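Local atomic coordinates of cGAS/DncV-like nucleotidyltransferase in E. coli homolog (Elizabethkingia meningoseptica ATCC 13253 = NBRC 12535, PDB entry 6E0O), a protein that synthesises cyclic dinucleotide second messengers from nucleoside triphosphates, with magnesium as the likely cofactor, in a CBASS defence against bacteriophage. Residues V15-D20 with R51-V56; S60-V65 with N131-D136; L213-F218 with S271-Q276. All coordinates share one frame; numbering follows the deposited sequence. Where two conformers were deposited one is given.

Contact 1: V15-D20 with R51-V56; sequences VSTTED and RNNTNV
V15 and S16 meet N55 and V56 with backbones close together but in no regular sheet: the CA atoms of V15 and V56 are 4.8 Å apart, and the gap widens to 6.6 Å between those of T17 and N53. One backbone bond joins them, V15 N to N55 O at 2.9 Å and nearly straight (162°). The amide of N55 adds a second bond, ND2 reaching S16 O at 3.1 Å; it arrives well above the carbonyl plane, bent to 143°. The other end of that amide, OD1, is bonded to S49 OG, so both its ends are held. V15-D20 is a loop of the nucleotidyltransferase domain, and R51-V56 runs from the end of helix 48-52 into a loop; R51 and N52 belong to the probable GTP site. At the helix end N53 takes a positive phi (60°). Its OD1 lies 3.6 Å from T17 CG2, the two side chains side by side, and it accepts from a water that also donates to S16 O and accepts from N55 N. A type I turn (D20 N to T17 O) leads into helix 21-38; across it T17 N donates to D20 OD2 at 2.9 Å.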
loop_
_atom_site.group_PDB
_atom_site.type_symbol
_atom_site.label_atom_id
_atom_site.label_comp_id
_atom_site.label_asym_id
_atom_site.label_seq_id
_atom_site.Cartn_x
_atom_site.Cartn_y
_atom_site.Cartn_z
ATOM N N VAL A 15 -3.909 9.779 9.369
ATOM C CA VAL A 15 -4.735 10.950 9.089
ATOM C C VAL A 15 -6.128 10.555 8.608
ATOM O O VAL A 15 -7.130 10.994 9.182
ATOM C CB VAL A 15 -4.004 11.921 8.146
ATOM C CG1 VAL A 15 -4.895 13.084 7.791
ATOM C CG2 VAL A 15 -2.722 12.421 8.806
ATOM N N SER A 16 -6.207 9.740 7.565
ATOM C CA SER A 16 -7.460 9.145 7.112
ATOM C C SER A 16 -7.515 7.700 7.589
ATOM O O SER A 16 -6.499 7.002 7.579
ATOM C CB SER A 16 -7.515 9.138 5.584
ATOM O OG SER A 16 -7.550 10.440 5.034
ATOM N N THR A 17 -8.702 7.244 7.985
ATOM C CA THR A 17 -8.851 5.852 8.390
ATOM C C THR A 17 -10.219 5.324 7.966
ATOM O O THR A 17 -11.112 6.074 7.563
ATOM C CB THR A 17 -8.714 5.653 9.909
ATOM O OG1 THR A 17 -9.860 6.225 10.557
ATOM C CG2 THR A 17 -7.435 6.272 10.450
ATOM N N THR A 18 -10.390 4.012 8.105
ATOM C CA THR A 18 -11.656 3.374 7.763
ATOM C C THR A 18 -12.806 3.812 8.662
ATOM O O THR A 18 -13.964 3.550 8.319
ATOM C CB THR A 18 -11.483 1.857 7.832
ATOM O OG1 THR A 18 -11.116 1.486 9.165
ATOM C CG2 THR A 18 -10.401 1.400 6.854
ATOM N N GLU A 19 -12.521 4.473 9.785
ATOM C CA GLU A 19 -13.590 5.011 10.619
ATOM C C GLU A 19 -14.225 6.248 10.001
ATOM O O GLU A 19 -15.316 6.650 10.422
ATOM C CB GLU A 19 -13.053 5.383 12.004
ATOM C CG GLU A 19 -12.605 4.199 12.832
ATOM C CD GLU A 19 -13.680 3.139 12.936
ATOM O OE1 GLU A 19 -14.492 3.196 13.883
ATOM O OE2 GLU A 19 -13.719 2.258 12.047
ATOM N N ASP A 20 -13.569 6.866 9.025
ATOM C CA ASP A 20 -14.055 8.125 8.492
ATOM C C ASP A 20 -15.376 7.921 7.765
ATOM O O ASP A 20 -15.533 6.990 6.968
ATOM C CB ASP A 20 -13.040 8.712 7.521
ATOM C CG ASP A 20 -11.758 9.130 8.200
ATOM O OD1 ASP A 20 -11.762 9.287 9.438
ATOM O OD2 ASP A 20 -10.749 9.305 7.487
ATOM N N ARG A 51 -6.268 -0.268 4.469
ATOM C CA ARG A 51 -6.172 -1.603 5.050
ATOM C C ARG A 51 -5.037 -1.680 6.067
ATOM O O ARG A 51 -5.195 -2.239 7.158
ATOM C CB ARG A 51 -5.948 -2.636 3.945
ATOM C CG ARG A 51 -5.800 -4.062 4.455
ATOM C CD ARG A 51 -7.107 -4.621 4.950
ATOM N NE ARG A 51 -6.950 -5.927 5.587
ATOM C CZ ARG A 51 -6.896 -7.087 4.937
ATOM N NH1 ARG A 51 -6.966 -7.127 3.612
ATOM N NH2 ARG A 51 -6.749 -8.214 5.613
ATOM N N ASN A 52 -3.882 -1.140 5.716
ATOM C CA ASN A 52 -2.694 -1.243 6.549
ATOM C C ASN A 52 -2.561 -0.093 7.536
ATOM O O ASN A 52 -1.616 -0.088 8.336
ATOM C CB ASN A 52 -1.461 -1.323 5.654
ATOM C CG ASN A 52 -1.564 -2.443 4.644
ATOM O OD1 ASN A 52 -1.929 -3.561 4.989
ATOM N ND2 ASN A 52 -1.248 -2.148 3.391
ATOM N N ASN A 53 -3.488 0.858 7.499
ATOM C CA ASN A 53 -3.521 2.003 8.406
ATOM C C ASN A 53 -2.268 2.871 8.297
ATOM O O ASN A 53 -1.665 3.254 9.299
ATOM C CB ASN A 53 -3.779 1.587 9.852
ATOM C CG ASN A 53 -4.339 2.721 10.680
ATOM O OD1 ASN A 53 -5.041 3.598 10.164
ATOM N ND2 ASN A 53 -4.037 2.718 11.970
ATOM N N THR A 54 -1.903 3.220 7.067
ATOM C CA THR A 54 -0.724 4.036 6.810
ATOM C C THR A 54 -1.048 5.339 6.077
ATOM O O THR A 54 -0.161 5.916 5.453
ATOM C CB THR A 54 0.302 3.222 6.025
ATOM O OG1 THR A 54 -0.304 2.780 4.805
ATOM C CG2 THR A 54 0.780 2.025 6.826
ATOM N N ASN A 55 -2.275 5.842 6.178
ATOM C CA ASN A 55 -2.633 7.086 5.504
ATOM C C ASN A 55 -2.069 8.293 6.239
ATOM O O ASN A 55 -2.166 8.386 7.462
ATOM C CB ASN A 55 -4.148 7.265 5.511
ATOM C CG ASN A 55 -4.831 6.545 4.402
ATOM O OD1 ASN A 55 -4.442 6.651 3.240
ATOM N ND2 ASN A 55 -5.865 5.796 4.748
ATOM N N VAL A 56 -1.528 9.250 5.483
ATOM C CA VAL A 56 -0.978 10.458 6.092
ATOM C C VAL A 56 -1.528 11.718 5.436
ATOM O O VAL A 56 -1.030 12.824 5.672
ATOM C CB VAL A 56 0.562 10.456 6.071
ATOM C CG1 VAL A 56 1.096 9.230 6.784
ATOM C CG2 VAL A 56 1.087 10.506 4.639
HETATM O O HOH W 1 -4.476 5.229 8.025
HETATM O O HOH W 2 -7.424 2.692 8.241
#

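Contact 2: S60-V65 with N131-D136; sequences SDVDIV and NRITAD. With MG (magnesium ion), chain D; nucleotides of chain B.
D63 and D136 stand next to each other on one face of a parallel strand pair, D63 OD1 and D136 OD2 being 3.7 Å apart. Two acidic groups this close would be expected to repel; the metal on one and the nucleotide hydroxyl near both probably offset this. D63 OD2 binds the magnesium ion at 2.1 Å, while O3' of nucleotide A2 of chain B sits 2.7 Å from D63 OD1 and 3.0 Å from D136 OD2. In D63, CG lies anti to the carbonyl carbon (chi1 -56°), which places the carboxylate beside the metal, and its rotation about CB-CG (chi2 -58°) gives OD2 to the magnesium ion and OD1 to the sugar. D61 lies alongside T134, pointing the same way, with OD1 3.4 Å from T134 CB; a water bridges that oxygen to T134 N. A different water, bound to the magnesium ion, donates to D61 O. The acidic trio is the signature of the nucleotidyltransferase fold; of the three, D63 binds the ion here, and D61 and D136 are also probable magnesium ligands.

The opposite face is apolar. V62 CG1 meets I133 CD1 at 3.5 Å, the side chains crossing near a right angle, and also touches A135 CB. Between the strands, three backbone bonds, each 160° at the hydrogen, fix the register; V62 O accepts from D136 N at 2.8 Å. Helix 21-38 covers the apolar side, through C23 and A26 against I133 and I30 against A135. Strand 42-47 pairs with strand 62-68 along its other edge, and strand 124-126 flanks strand 135-147.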
loop_
_atom_site.group_PDB
_atom_site.type_symbol
_atom_site.label_atom_id
_atom_site.label_comp_id
_atom_site.label_asym_id
_atom_site.label_seq_id
_atom_site.Cartn_x
_atom_site.Cartn_y
_atom_site.Cartn_z
ATOM N N SER A 60 -7.937 10.727 1.871
ATOM C CA SER A 60 -7.163 9.874 0.980
ATOM C C SER A 60 -8.059 8.916 0.197
ATOM O O SER A 60 -9.099 8.465 0.682
ATOM C CB SER A 60 -6.160 9.043 1.788
ATOM O OG SER A 60 -5.167 9.836 2.408
ATOM N N ASP A 61 -7.604 8.549 -1.002
ATOM C CA ASP A 61 -8.299 7.550 -1.803
ATOM C C ASP A 61 -8.174 6.166 -1.170
ATOM O O ASP A 61 -7.144 5.817 -0.583
ATOM C CB ASP A 61 -7.689 7.467 -3.208
ATOM C CG ASP A 61 -7.743 8.781 -3.978
ATOM O OD1 ASP A 61 -8.350 9.762 -3.502
ATOM O OD2 ASP A 61 -7.145 8.825 -5.078
ATOM N N VAL A 62 -9.231 5.364 -1.312
ATOM C CA VAL A 62 -9.279 4.007 -0.772
ATOM C C VAL A 62 -9.201 2.989 -1.908
ATOM O O VAL A 62 -9.813 3.172 -2.965
ATOM C CB VAL A 62 -10.543 3.768 0.078
ATOM C CG1 VAL A 62 -11.818 3.971 -0.743
ATOM C CG2 VAL A 62 -10.504 2.380 0.700
ATOM N N ASP A 63 -8.476 1.895 -1.663
ATOM C CA ASP A 63 -8.297 0.811 -2.626
ATOM C C ASP A 63 -9.223 -0.343 -2.264
ATOM O O ASP A 63 -9.001 -1.044 -1.270
ATOM C CB ASP A 63 -6.836 0.381 -2.618
ATOM C CG ASP A 63 -5.920 1.538 -2.893
ATOM O OD1 ASP A 63 -6.089 2.146 -3.968
ATOM O OD2 ASP A 63 -5.085 1.877 -2.022
ATOM N N ILE A 64 -10.265 -0.520 -3.074
ATOM C CA ILE A 64 -11.272 -1.552 -2.868
ATOM C C ILE A 64 -11.018 -2.661 -3.877
ATOM O O ILE A 64 -11.144 -2.446 -5.091
ATOM C CB ILE A 64 -12.691 -0.989 -3.037
ATOM C CG1 ILE A 64 -12.922 0.180 -2.079
ATOM C CG2 ILE A 64 -13.732 -2.080 -2.861
ATOM C CD1 ILE A 64 -14.254 0.880 -2.294
ATOM N N VAL A 65 -10.686 -3.847 -3.380
ATOM C CA VAL A 65 -10.407 -4.992 -4.234
ATOM C C VAL A 65 -11.701 -5.760 -4.466
ATOM O O VAL A 65 -12.454 -6.030 -3.524
ATOM C CB VAL A 65 -9.342 -5.900 -3.601
ATOM C CG1 VAL A 65 -9.032 -7.050 -4.547
ATOM C CG2 VAL A 65 -8.078 -5.127 -3.257
ATOM N N ASN A 131 -19.431 13.975 0.042
ATOM C CA ASN A 131 -19.807 12.985 1.042
ATOM C C ASN A 131 -19.084 11.650 0.929
ATOM O O ASN A 131 -19.362 10.745 1.728
ATOM C CB ASN A 131 -21.322 12.747 0.998
ATOM C CG ASN A 131 -22.111 13.967 1.394
ATOM O OD1 ASN A 131 -21.753 14.673 2.337
ATOM N ND2 ASN A 131 -23.180 14.238 0.664
ATOM N N ARG A 132 -18.165 11.490 -0.016
ATOM C CA ARG A 132 -17.452 10.228 -0.116
ATOM C C ARG A 132 -16.071 10.468 -0.697
ATOM O O ARG A 132 -15.889 11.328 -1.560
ATOM C CB ARG A 132 -18.227 9.178 -0.924
ATOM C CG ARG A 132 -18.196 9.357 -2.400
ATOM C CD ARG A 132 -18.938 8.207 -3.181
ATOM N NE ARG A 132 -18.708 8.530 -4.573
ATOM C CZ ARG A 132 -19.621 8.928 -5.441
ATOM N NH1 ARG A 132 -20.906 8.938 -5.121
ATOM N NH2 ARG A 132 -19.227 9.276 -6.653
ATOM N N ILE A 133 -15.102 9.698 -0.203
ATOM C CA ILE A 133 -13.763 9.745 -0.763
ATOM C C ILE A 133 -13.765 9.100 -2.144
ATOM O O ILE A 133 -14.662 8.334 -2.508
ATOM C CB ILE A 133 -12.722 9.082 0.155
ATOM C CG1 ILE A 133 -13.058 7.612 0.369
ATOM C CG2 ILE A 133 -12.634 9.838 1.474
ATOM C CD1 ILE A 133 -12.024 6.876 1.219
ATOM N N THR A 134 -12.722 9.401 -2.911
ATOM C CA THR A 134 -12.444 8.687 -4.143
ATOM C C THR A 134 -11.986 7.271 -3.833
ATOM O O THR A 134 -11.299 7.013 -2.838
ATOM C CB THR A 134 -11.372 9.441 -4.920
ATOM O OG1 THR A 134 -11.915 10.699 -5.338
ATOM C CG2 THR A 134 -10.900 8.661 -6.119
ATOM N N ALA A 135 -12.366 6.353 -4.706
ATOM C CA ALA A 135 -12.011 4.956 -4.554
ATOM C C ALA A 135 -11.411 4.435 -5.844
ATOM O O ALA A 135 -11.857 4.794 -6.938
ATOM C CB ALA A 135 -13.232 4.098 -4.200
ATOM N N ASP A 136 -10.402 3.590 -5.697
ATOM C CA ASP A 136 -9.867 2.793 -6.785
ATOM C C ASP A 136 -10.423 1.391 -6.606
ATOM O O ASP A 136 -10.170 0.755 -5.583
ATOM C CB ASP A 136 -8.347 2.745 -6.691
ATOM C CG ASP A 136 -7.692 4.020 -7.159
ATOM O OD1 ASP A 136 -8.406 4.906 -7.675
ATOM O OD2 ASP A 136 -6.451 4.122 -7.028
HETATM MG MG MG D . -3.712 3.484 -1.934
ATOM P P A B 2 -0.229 2.602 -8.732
ATOM O OP1 A B 2 0.209 1.458 -9.574
ATOM O OP2 A B 2 -0.364 3.950 -9.351
ATOM O "O5'" A B 2 -1.641 2.221 -8.095
ATOM C "C5'" A B 2 -2.847 2.330 -8.848
ATOM C "C4'" A B 2 -3.927 1.427 -8.303
ATOM O "O4'" A B 2 -3.558 0.049 -8.570
ATOM C "C3'" A B 2 -4.156 1.528 -6.798
ATOM O "O3'" A B 2 -5.537 1.338 -6.495
ATOM C "C2'" A B 2 -3.335 0.370 -6.246
ATOM O "O2'" A B 2 -3.788 -0.141 -5.008
ATOM C "C1'" A B 2 -3.455 -0.670 -7.357
ATOM N N9 A B 2 -2.281 -1.538 -7.450
ATOM C C8 A B 2 -1.043 -1.206 -7.951
ATOM N N7 A B 2 -0.172 -2.180 -7.904
ATOM C C5 A B 2 -0.876 -3.224 -7.319
ATOM C C6 A B 2 -0.514 -4.542 -6.979
ATOM N N6 A B 2 0.690 -5.078 -7.185
ATOM N N1 A B 2 -1.470 -5.303 -6.426
ATOM C C2 A B 2 -2.683 -4.801 -6.203
ATOM N N3 A B 2 -3.145 -3.582 -6.477
ATOM C C4 A B 2 -2.180 -2.839 -7.039
HETATM O O HOH W 3 -10.366 10.811 -1.887
HETATM O O HOH W 4 -4.834 6.481 -5.296
HETATM O O HOH W 5 -5.018 4.068 -0.390
HETATM O O HOH W 6 -4.899 4.403 -3.301
#

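Contact 3: L213-F218 with S271-Q276; sequences LVSSFF and SPRTRQ
The F218 ring carries the aliphatic part of R273 on one face: R273 CD is 3.8 Å from the ring centroid and 14° off the normal, a CH-pi contact. At the ring's edge, F218 CZ meets T274 O at 3.6 Å. The guanidinium of R273, inclined 35° to the ring, has the backbone of V214-S215 and S215 OG over one face, with S215 N 3.7 Å above its plane. At its edge, in plane, L213 O accepts a weak bond from NE at 3.4 Å. A bend at chi2 carries the chain over the ring before its end reaches the loop. NH2 is held further on, donating to N212 O.

S215 is the N-cap of helix 216-224: with OG between its backbone N and carbonyl carbon (chi1 67°), it accepts from F218 N at 3.0 Å. The arginine packs across this capped helix start, R273 NH1 lying 3.6 Å from S215 OG; S216, just beyond the cap, belongs to the probable GTP site. T274 likewise caps helix 275-289 through D277 N. That helix also receives L213 and V214 on F281 and F218 on A278, so the two helix starts pack together, with F267 of the preceding loop against F218.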
loop_
_atom_site.group_PDB
_atom_site.type_symbol
_atom_site.label_atom_id
_atom_site.label_comp_id
_atom_site.label_asym_id
_atom_site.label_seq_id
_atom_site.Cartn_x
_atom_site.Cartn_y
_atom_site.Cartn_z
ATOM N N LEU A 213 9.854 8.088 -7.352
ATOM C CA LEU A 213 11.106 7.543 -6.835
ATOM C C LEU A 213 10.826 6.365 -5.912
ATOM O O LEU A 213 11.448 5.302 -6.025
ATOM C CB LEU A 213 11.902 8.623 -6.102
ATOM C CG LEU A 213 13.227 8.134 -5.505
ATOM C CD1 LEU A 213 14.191 7.673 -6.597
ATOM C CD2 LEU A 213 13.861 9.234 -4.649
ATOM N N VAL A 214 9.882 6.538 -4.990
ATOM C CA VAL A 214 9.445 5.464 -4.109
ATOM C C VAL A 214 7.930 5.527 -3.973
ATOM O O VAL A 214 7.319 6.596 -4.049
ATOM C CB VAL A 214 10.108 5.530 -2.709
ATOM C CG1 VAL A 214 11.621 5.447 -2.825
ATOM C CG2 VAL A 214 9.661 6.783 -1.970
ATOM N N SER A 215 7.327 4.368 -3.789
ATOM C CA SER A 215 5.901 4.254 -3.539
ATOM C C SER A 215 5.688 3.958 -2.060
ATOM O O SER A 215 6.617 3.608 -1.327
ATOM C CB SER A 215 5.335 3.090 -4.353
ATOM O OG SER A 215 5.866 1.877 -3.839
ATOM N N SER A 216 4.434 4.073 -1.625
ATOM C CA SER A 216 4.085 3.687 -0.261
ATOM C C SER A 216 4.457 2.237 0.006
ATOM O O SER A 216 5.010 1.912 1.061
ATOM C CB SER A 216 2.589 3.885 -0.009
ATOM O OG SER A 216 2.213 3.302 1.236
ATOM N N PHE A 217 4.165 1.349 -0.947
ATOM C CA PHE A 217 4.516 -0.055 -0.789
ATOM C C PHE A 217 6.013 -0.213 -0.565
ATOM O O PHE A 217 6.449 -0.983 0.300
ATOM C CB PHE A 217 4.074 -0.829 -2.034
ATOM C CG PHE A 217 4.441 -2.283 -2.008
ATOM C CD1 PHE A 217 3.665 -3.191 -1.308
ATOM C CD2 PHE A 217 5.559 -2.744 -2.681
ATOM C CE1 PHE A 217 3.997 -4.523 -1.282
ATOM C CE2 PHE A 217 5.896 -4.083 -2.648
ATOM C CZ PHE A 217 5.112 -4.969 -1.949
ATOM N N PHE A 218 6.815 0.486 -1.363
ATOM C CA PHE A 218 8.264 0.379 -1.253
ATOM C C PHE A 218 8.730 0.845 0.119
ATOM O O PHE A 218 9.539 0.173 0.769
ATOM C CB PHE A 218 8.877 1.201 -2.382
ATOM C CG PHE A 218 10.336 0.956 -2.636
ATOM C CD1 PHE A 218 10.807 -0.292 -2.984
ATOM C CD2 PHE A 218 11.227 2.009 -2.607
ATOM C CE1 PHE A 218 12.140 -0.491 -3.259
ATOM C CE2 PHE A 218 12.556 1.808 -2.880
ATOM C CZ PHE A 218 13.005 0.559 -3.229
ATOM N N SER A 271 10.724 -6.785 -10.374
ATOM C CA SER A 271 10.419 -5.417 -9.992
ATOM C C SER A 271 11.442 -4.444 -10.537
ATOM O O SER A 271 12.651 -4.663 -10.369
ATOM C CB SER A 271 10.387 -5.247 -8.485
ATOM O OG SER A 271 10.255 -3.859 -8.224
ATOM N N PRO A 272 11.007 -3.336 -11.137
ATOM C CA PRO A 272 11.976 -2.341 -11.624
ATOM C C PRO A 272 12.595 -1.459 -10.545
ATOM O O PRO A 272 13.579 -0.777 -10.847
ATOM C CB PRO A 272 11.156 -1.494 -12.609
ATOM C CG PRO A 272 9.761 -1.586 -12.065
ATOM C CD PRO A 272 9.620 -2.982 -11.494
ATOM N N ARG A 273 12.056 -1.407 -9.325
ATOM C CA ARG A 273 12.656 -0.555 -8.301
ATOM C C ARG A 273 13.963 -1.171 -7.817
ATOM O O ARG A 273 14.156 -2.388 -7.855
ATOM C CB ARG A 273 11.686 -0.291 -7.142
ATOM C CG ARG A 273 10.590 0.746 -7.495
ATOM C CD ARG A 273 10.119 1.599 -6.296
ATOM N NE ARG A 273 9.363 2.776 -6.742
ATOM C CZ ARG A 273 8.087 2.756 -7.115
ATOM N NH1 ARG A 273 7.407 1.619 -7.080
ATOM N NH2 ARG A 273 7.488 3.872 -7.524
ATOM N N THR A 274 14.884 -0.317 -7.393
ATOM C CA THR A 274 16.237 -0.753 -7.098
ATOM C C THR A 274 16.694 -0.290 -5.719
ATOM O O THR A 274 16.115 0.611 -5.106
ATOM C CB THR A 274 17.225 -0.176 -8.119
ATOM O OG1 THR A 274 17.332 1.235 -7.878
ATOM C CG2 THR A 274 16.769 -0.428 -9.561
ATOM N N ARG A 275 17.776 -0.918 -5.248
ATOM C CA ARG A 275 18.413 -0.465 -4.020
ATOM C C ARG A 275 18.900 0.972 -4.140
ATOM O O ARG A 275 18.915 1.706 -3.144
ATOM C CB ARG A 275 19.571 -1.391 -3.661
ATOM C CG ARG A 275 19.133 -2.795 -3.280
ATOM C CD ARG A 275 20.321 -3.682 -2.999
ATOM N NE ARG A 275 19.950 -5.062 -2.714
ATOM C CZ ARG A 275 19.649 -5.968 -3.637
ATOM N NH1 ARG A 275 19.654 -5.642 -4.920
ATOM N NH2 ARG A 275 19.332 -7.200 -3.280
ATOM N N GLN A 276 19.316 1.388 -5.338
ATOM C CA GLN A 276 19.750 2.762 -5.534
ATOM C C GLN A 276 18.605 3.739 -5.295
ATOM O O GLN A 276 18.810 4.818 -4.720
ATOM C CB GLN A 276 20.330 2.915 -6.934
ATOM C CG GLN A 276 20.756 4.328 -7.254
ATOM C CD GLN A 276 21.822 4.859 -6.319
ATOM O OE1 GLN A 276 22.775 4.158 -5.950
ATOM N NE2 GLN A 276 21.683 6.124 -5.943
HETATM O O HOH W 7 7.550 -0.429 -5.598
#

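Contacts 1 and 2 adjoin, their centres about 11 Å apart; S60 N to S16 OG (3.2 Å), a probable hydrogen bond, links them, and N55 OD1 packs on S60 CB, 3.3 Å away. Helix 48-52 leads through contact 1 into strand 62-68, so it borders the strands holding the metal and O3' of the bound nucleotide; the N55 side chain is about 6 Å from the magnesium ion. Contact 3, across the chain's centre, is about 22 Å from contact 1 and 23 Å from contact 2 between centres. It touches the bound ligand directly through S216 OG and lies about 7 Å from the nucleotide chain at nearest atoms. K197 connects both sides, bonding T54 O and S216 OG.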